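Local atomic coordinates of microcompartments protein (Halothece sp. PCC 7418, PDB entry 5VGU), a protein that probably forms part of the beta-carboxysome shell as a hexamer-building BMC-domain protein, which may combine with a paralogue into mixed hexamers. Residues L3-V17 and S40-V54. Residues are numbered along the deposited sequence; the frame is centred on the assembly and turned at random.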
loop_
_atom_site.group_PDB
_atom_site.type_symbol
_atom_site.label_atom_id
_atom_site.label_comp_id
_atom_site.label_asym_id
_atom_site.label_seq_id
_atom_site.Cartn_x
_atom_site.Cartn_y
_atom_site.Cartn_z
ATOM N N LEU A 3 -27.118 10.619 13.473
ATOM C CA LEU A 3 -26.467 11.032 14.709
ATOM C C LEU A 3 -26.176 9.858 15.641
ATOM O O LEU A 3 -25.700 10.077 16.765
ATOM C CB LEU A 3 -27.300 12.101 15.431
ATOM C CG LEU A 3 -27.397 13.451 14.689
ATOM C CD1 LEU A 3 -28.308 14.431 15.436
ATOM C CD2 LEU A 3 -26.034 14.097 14.398
ATOM N N ASP A 4 -26.433 8.621 15.194
ATOM C CA ASP A 4 -26.061 7.442 15.966
ATOM C C ASP A 4 -24.584 7.486 16.324
ATOM O O ASP A 4 -23.748 7.975 15.551
ATOM C CB ASP A 4 -26.326 6.149 15.172
ATOM C CG ASP A 4 -27.791 5.773 15.107
ATOM O OD1 ASP A 4 -28.634 6.487 15.683
ATOM O OD2 ASP A 4 -28.096 4.755 14.467
ATOM N N ALA A 5 -24.256 6.901 17.472
ATOM C CA ALA A 5 -22.868 6.780 17.888
ATOM C C ALA A 5 -22.073 5.969 16.879
ATOM O O ALA A 5 -22.620 5.171 16.103
ATOM C CB ALA A 5 -22.753 6.113 19.247
ATOM N N VAL A 6 -20.764 6.175 16.903
ATOM C CA VAL A 6 -19.851 5.392 16.084
ATOM C C VAL A 6 -18.826 4.725 16.997
ATOM O O VAL A 6 -18.321 5.328 17.951
ATOM C CB VAL A 6 -19.206 6.251 14.957
ATOM C CG1 VAL A 6 -18.552 7.452 15.445
ATOM C CG2 VAL A 6 -18.187 5.425 14.143
ATOM N N GLY A 7 -18.570 3.461 16.721
ATOM C CA GLY A 7 -17.474 2.736 17.343
ATOM C C GLY A 7 -16.482 2.305 16.280
ATOM O O GLY A 7 -16.876 1.857 15.199
ATOM N N SER A 8 -15.202 2.404 16.611
ATOM C CA SER A 8 -14.168 1.979 15.691
ATOM C C SER A 8 -13.124 1.197 16.461
ATOM O O SER A 8 -12.681 1.630 17.529
ATOM C CB SER A 8 -13.523 3.188 14.978
ATOM O OG SER A 8 -12.532 2.746 14.055
ATOM N N LEU A 9 -12.720 0.075 15.890
ATOM C CA LEU A 9 -11.760 -0.832 16.497
ATOM C C LEU A 9 -10.801 -1.306 15.417
ATOM O O LEU A 9 -11.225 -1.641 14.308
ATOM C CB LEU A 9 -12.504 -2.004 17.161
ATOM C CG LEU A 9 -11.689 -3.107 17.825
ATOM C CD1 LEU A 9 -12.492 -3.701 18.960
ATOM C CD2 LEU A 9 -11.319 -4.186 16.820
ATOM N N GLU A 10 -9.517 -1.381 15.759
ATOM C CA GLU A 10 -8.481 -1.722 14.799
ATOM C C GLU A 10 -7.583 -2.801 15.386
ATOM O O GLU A 10 -7.120 -2.672 16.526
ATOM C CB GLU A 10 -7.679 -0.452 14.429
ATOM C CG GLU A 10 -6.632 -0.592 13.357
ATOM C CD GLU A 10 -6.072 0.765 12.932
ATOM O OE1 GLU A 10 -6.879 1.669 12.630
ATOM O OE2 GLU A 10 -4.827 0.906 12.894
ATOM N N THR A 11 -7.346 -3.868 14.608
ATOM C CA THR A 11 -6.524 -4.993 15.038
ATOM C C THR A 11 -5.308 -5.160 14.139
ATOM O O THR A 11 -5.283 -4.725 12.987
ATOM C CB THR A 11 -7.307 -6.317 15.026
ATOM O OG1 THR A 11 -7.707 -6.643 13.684
ATOM C CG2 THR A 11 -8.553 -6.246 15.901
ATOM N N LYS A 12 -4.303 -5.840 14.675
ATOM C CA LYS A 12 -3.247 -6.407 13.853
ATOM C C LYS A 12 -3.750 -7.745 13.324
ATOM O O LYS A 12 -4.036 -8.657 14.110
ATOM C CB LYS A 12 -1.968 -6.578 14.670
ATOM C CG LYS A 12 -0.737 -6.979 13.848
ATOM C CD LYS A 12 -0.245 -5.830 12.981
ATOM C CE LYS A 12 1.193 -6.050 12.550
ATOM N NZ LYS A 12 1.797 -4.788 12.023
ATOM N N GLY A 13 -3.873 -7.854 12.006
ATOM C CA GLY A 13 -4.354 -9.068 11.362
ATOM C C GLY A 13 -5.851 -9.039 11.135
ATOM O O GLY A 13 -6.621 -8.453 11.900
ATOM N N PHE A 14 -6.274 -9.714 10.060
ATOM C CA PHE A 14 -7.674 -9.745 9.679
ATOM C C PHE A 14 -8.485 -10.661 10.596
ATOM O O PHE A 14 -9.602 -10.298 10.986
ATOM C CB PHE A 14 -7.802 -10.168 8.211
ATOM C CG PHE A 14 -9.222 -10.274 7.745
ATOM C CD1 PHE A 14 -9.929 -9.153 7.353
ATOM C CD2 PHE A 14 -9.876 -11.500 7.772
ATOM C CE1 PHE A 14 -11.267 -9.262 6.960
ATOM C CE2 PHE A 14 -11.193 -11.610 7.371
ATOM C CZ PHE A 14 -11.886 -10.497 6.966
ATOM N N PRO A 15 -7.969 -11.844 10.972
ATOM C CA PRO A 15 -8.765 -12.727 11.843
ATOM C C PRO A 15 -9.254 -12.036 13.112
ATOM O O PRO A 15 -10.412 -12.231 13.513
ATOM C CB PRO A 15 -7.791 -13.897 12.116
ATOM C CG PRO A 15 -6.947 -13.965 10.845
ATOM C CD PRO A 15 -6.719 -12.490 10.531
ATOM N N GLY A 16 -8.428 -11.182 13.726
ATOM C CA GLY A 16 -8.875 -10.469 14.913
ATOM C C GLY A 16 -10.059 -9.562 14.642
ATOM O O GLY A 16 -10.955 -9.433 15.476
ATOM N N VAL A 17 -10.068 -8.893 13.484
ATOM C CA VAL A 17 -11.161 -7.971 13.173
ATOM C C VAL A 17 -12.425 -8.743 12.822
ATOM O O VAL A 17 -13.545 -8.295 13.115
ATOM C CB VAL A 17 -10.698 -6.996 12.054
ATOM C CG1 VAL A 17 -11.262 -7.354 10.673
ATOM C CG2 VAL A 17 -11.013 -5.572 12.435
ATOM N N SER A 40 0.009 -2.158 6.855
ATOM C CA SER A 40 0.811 -2.855 7.863
ATOM C C SER A 40 0.026 -3.972 8.546
ATOM O O SER A 40 0.191 -4.229 9.741
ATOM C CB SER A 40 1.356 -1.872 8.895
ATOM O OG SER A 40 2.284 -1.015 8.265
ATOM N N ALA A 41 -0.823 -4.643 7.771
ATOM C CA ALA A 41 -1.668 -5.742 8.225
ATOM C C ALA A 41 -2.602 -5.325 9.349
ATOM O O ALA A 41 -3.052 -6.173 10.120
ATOM C CB ALA A 41 -0.843 -6.965 8.653
ATOM N N ARG A 42 -2.918 -4.037 9.456
ATOM C CA ARG A 42 -3.930 -3.572 10.396
ATOM C C ARG A 42 -5.253 -3.345 9.662
ATOM O O ARG A 42 -5.278 -2.942 8.488
ATOM C CB ARG A 42 -3.443 -2.319 11.122
ATOM C CG ARG A 42 -2.424 -2.717 12.195
ATOM C CD ARG A 42 -1.646 -1.569 12.771
ATOM N NE ARG A 42 -2.496 -0.538 13.355
ATOM C CZ ARG A 42 -2.123 0.233 14.366
ATOM N NH1 ARG A 42 -0.930 0.078 14.930
ATOM N NH2 ARG A 42 -2.940 1.154 14.826
ATOM N N PHE A 43 -6.348 -3.676 10.349
ATOM C CA PHE A 43 -7.694 -3.620 9.801
ATOM C C PHE A 43 -8.575 -2.881 10.799
ATOM O O PHE A 43 -8.482 -3.114 12.008
ATOM C CB PHE A 43 -8.255 -5.008 9.534
ATOM C CG PHE A 43 -7.528 -5.757 8.440
ATOM C CD1 PHE A 43 -6.367 -6.444 8.707
ATOM C CD2 PHE A 43 -8.010 -5.739 7.151
ATOM C CE1 PHE A 43 -5.692 -7.113 7.708
ATOM C CE2 PHE A 43 -7.346 -6.434 6.139
ATOM C CZ PHE A 43 -6.190 -7.112 6.425
ATOM N N THR A 44 -9.399 -1.974 10.289
ATOM C CA THR A 44 -10.306 -1.161 11.089
ATOM C C THR A 44 -11.739 -1.560 10.775
ATOM O O THR A 44 -12.101 -1.690 9.606
ATOM C CB THR A 44 -10.134 0.346 10.789
ATOM O OG1 THR A 44 -8.748 0.691 10.714
ATOM C CG2 THR A 44 -10.811 1.204 11.823
ATOM N N ILE A 45 -12.579 -1.699 11.800
ATOM C CA ILE A 45 -14.004 -1.890 11.568
ATOM C C ILE A 45 -14.758 -0.750 12.242
ATOM O O ILE A 45 -14.291 -0.171 13.225
ATOM C CB ILE A 45 -14.524 -3.256 12.055
ATOM C CG1 ILE A 45 -14.038 -3.566 13.488
ATOM C CG2 ILE A 45 -14.115 -4.354 11.058
ATOM C CD1 ILE A 45 -14.648 -4.813 14.076
ATOM N N ILE A 46 -15.943 -0.449 11.706
ATOM C CA ILE A 46 -16.765 0.678 12.137
ATOM C C ILE A 46 -18.183 0.172 12.366
ATOM O O ILE A 46 -18.797 -0.421 11.469
ATOM C CB ILE A 46 -16.769 1.827 11.112
ATOM C CG1 ILE A 46 -15.337 2.341 10.868
ATOM C CG2 ILE A 46 -17.647 2.963 11.593
ATOM C CD1 ILE A 46 -14.671 1.683 9.709
ATOM N N ILE A 47 -18.725 0.457 13.540
ATOM C CA ILE A 47 -20.105 0.118 13.845
ATOM C C ILE A 47 -20.850 1.408 14.159
ATOM O O ILE A 47 -20.255 2.403 14.570
ATOM C CB ILE A 47 -20.264 -0.881 15.017
ATOM C CG1 ILE A 47 -19.567 -0.355 16.277
ATOM C CG2 ILE A 47 -19.728 -2.239 14.647
ATOM C CD1 ILE A 47 -19.887 -1.143 17.538
ATOM N N ARG A 48 -22.168 1.370 13.960
ATOM C CA ARG A 48 -23.062 2.459 14.323
ATOM C C ARG A 48 -24.229 1.916 15.127
ATOM O O ARG A 48 -24.682 0.783 14.918
ATOM C CB ARG A 48 -23.617 3.176 13.099
ATOM C CG ARG A 48 -22.541 3.765 12.166
ATOM C CD ARG A 48 -21.742 4.914 12.818
ATOM N NE ARG A 48 -22.588 6.051 13.143
ATOM C CZ ARG A 48 -22.943 7.022 12.311
ATOM N NH1 ARG A 48 -22.528 7.045 11.052
ATOM N NH2 ARG A 48 -23.751 7.982 12.745
ATOM N N GLY A 49 -24.734 2.766 16.008
ATOM C CA GLY A 49 -25.915 2.452 16.784
ATOM C C GLY A 49 -26.080 3.444 17.917
ATOM O O GLY A 49 -25.330 4.426 18.046
ATOM N N ASP A 50 -27.098 3.186 18.738
ATOM C CA ASP A 50 -27.265 3.975 19.957
ATOM C C ASP A 50 -26.018 3.869 20.827
ATOM O O ASP A 50 -25.364 2.827 20.876
ATOM C CB ASP A 50 -28.502 3.523 20.745
ATOM C CG ASP A 50 -29.809 3.879 20.050
ATOM O OD1 ASP A 50 -29.815 4.776 19.174
ATOM O OD2 ASP A 50 -30.845 3.260 20.391
ATOM N N VAL A 51 -25.672 4.973 21.508
ATOM C CA VAL A 51 -24.430 5.010 22.281
ATOM C C VAL A 51 -24.332 3.859 23.279
ATOM O O VAL A 51 -23.272 3.233 23.410
ATOM C CB VAL A 51 -24.249 6.387 22.958
ATOM C CG1 VAL A 51 -25.057 6.540 24.204
ATOM C CG2 VAL A 51 -22.801 6.527 23.372
ATOM N N SER A 52 -25.417 3.547 23.996
ATOM C CA SER A 52 -25.331 2.460 24.972
ATOM C C SER A 52 -25.108 1.111 24.281
ATOM O O SER A 52 -24.388 0.253 24.798
ATOM C CB SER A 52 -26.582 2.431 25.854
ATOM O OG SER A 52 -27.732 2.126 25.085
ATOM N N GLU A 53 -25.703 0.911 23.105
ATOM C CA GLU A 53 -25.497 -0.335 22.380
ATOM C C GLU A 53 -24.084 -0.408 21.796
ATOM O O GLU A 53 -23.465 -1.472 21.793
ATOM C CB GLU A 53 -26.561 -0.477 21.298
ATOM C CG GLU A 53 -27.984 -0.519 21.839
ATOM C CD GLU A 53 -28.294 -1.803 22.579
ATOM O OE1 GLU A 53 -27.574 -2.807 22.391
ATOM O OE2 GLU A 53 -29.284 -1.811 23.334
ATOM N N VAL A 54 -23.539 0.719 21.337
ATOM C CA VAL A 54 -22.156 0.727 20.857
ATOM C C VAL A 54 -21.191 0.417 21.993
ATOM O O VAL A 54 -20.193 -0.287 21.802
ATOM C CB VAL A 54 -21.841 2.069 20.172
ATOM C CG1 VAL A 54 -20.335 2.201 19.867
ATOM C CG2 VAL A 54 -22.658 2.190 18.906
HETATM O O HOH W 1 -28.858 7.034 18.441
#
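The ring of F43 receives F14 over one face: CB of F14 stands 3.9 Å from the ring centroid in a CH-pi contact, and the edge of the F14 ring is turned toward the same ring in a T-shaped pair, planes at 78°. With CG anti to the carbonyl carbon (chi1 -66°), F43 lies against the start of helix 14-27. The guanidinium of R42 meets E10 at its edge, NE and NH2 both gripping OE2 side-on, and NH2 comes within 2.7 Å of that OE2. NE of R42 is met by the anti lone pair of E10 OE2, whereas NH2 arrives from above the carboxylate plane. The other oxygen, E10 OE1, accepts T44 OG1 at 2.8 Å and the backbone N of F14 of a neighbouring subunit, so the carboxylate is held at both ends. Replacing E10 by an alanine would probably deprive the buried R42 guanidinium of its main counter-charge and leave both T44 OG1 and that neighbouring backbone N without their acceptor.

At the far end, the edge of the R48 guanidinium reaches backbone oxygens: NH2 bonds D4 O at 2.8 Å, and NE approaches A5 O from above the carbonyl plane, across from G49 N on the opposite face. E87 offers the same arginine a carboxylate. A water donates to both D4 OD1 and D50 OD1, probably easing the closeness of two like charges, while Y94 bonds D4 OD2.

Antiparallel pairing, with G7 and I47 exchanging two nearly straight bonds, joins the two central strands of the BMC-domain sheet. V17 CG2 packs on I45 CG2 at 3.6 Å, tying helix 14-27 to the sheet, and A5 lies against V51 and V54 of helix 51-65. Strands 5-12 and 42-49 are the inner pair, flanked by strands 72-79 and 30-39 respectively.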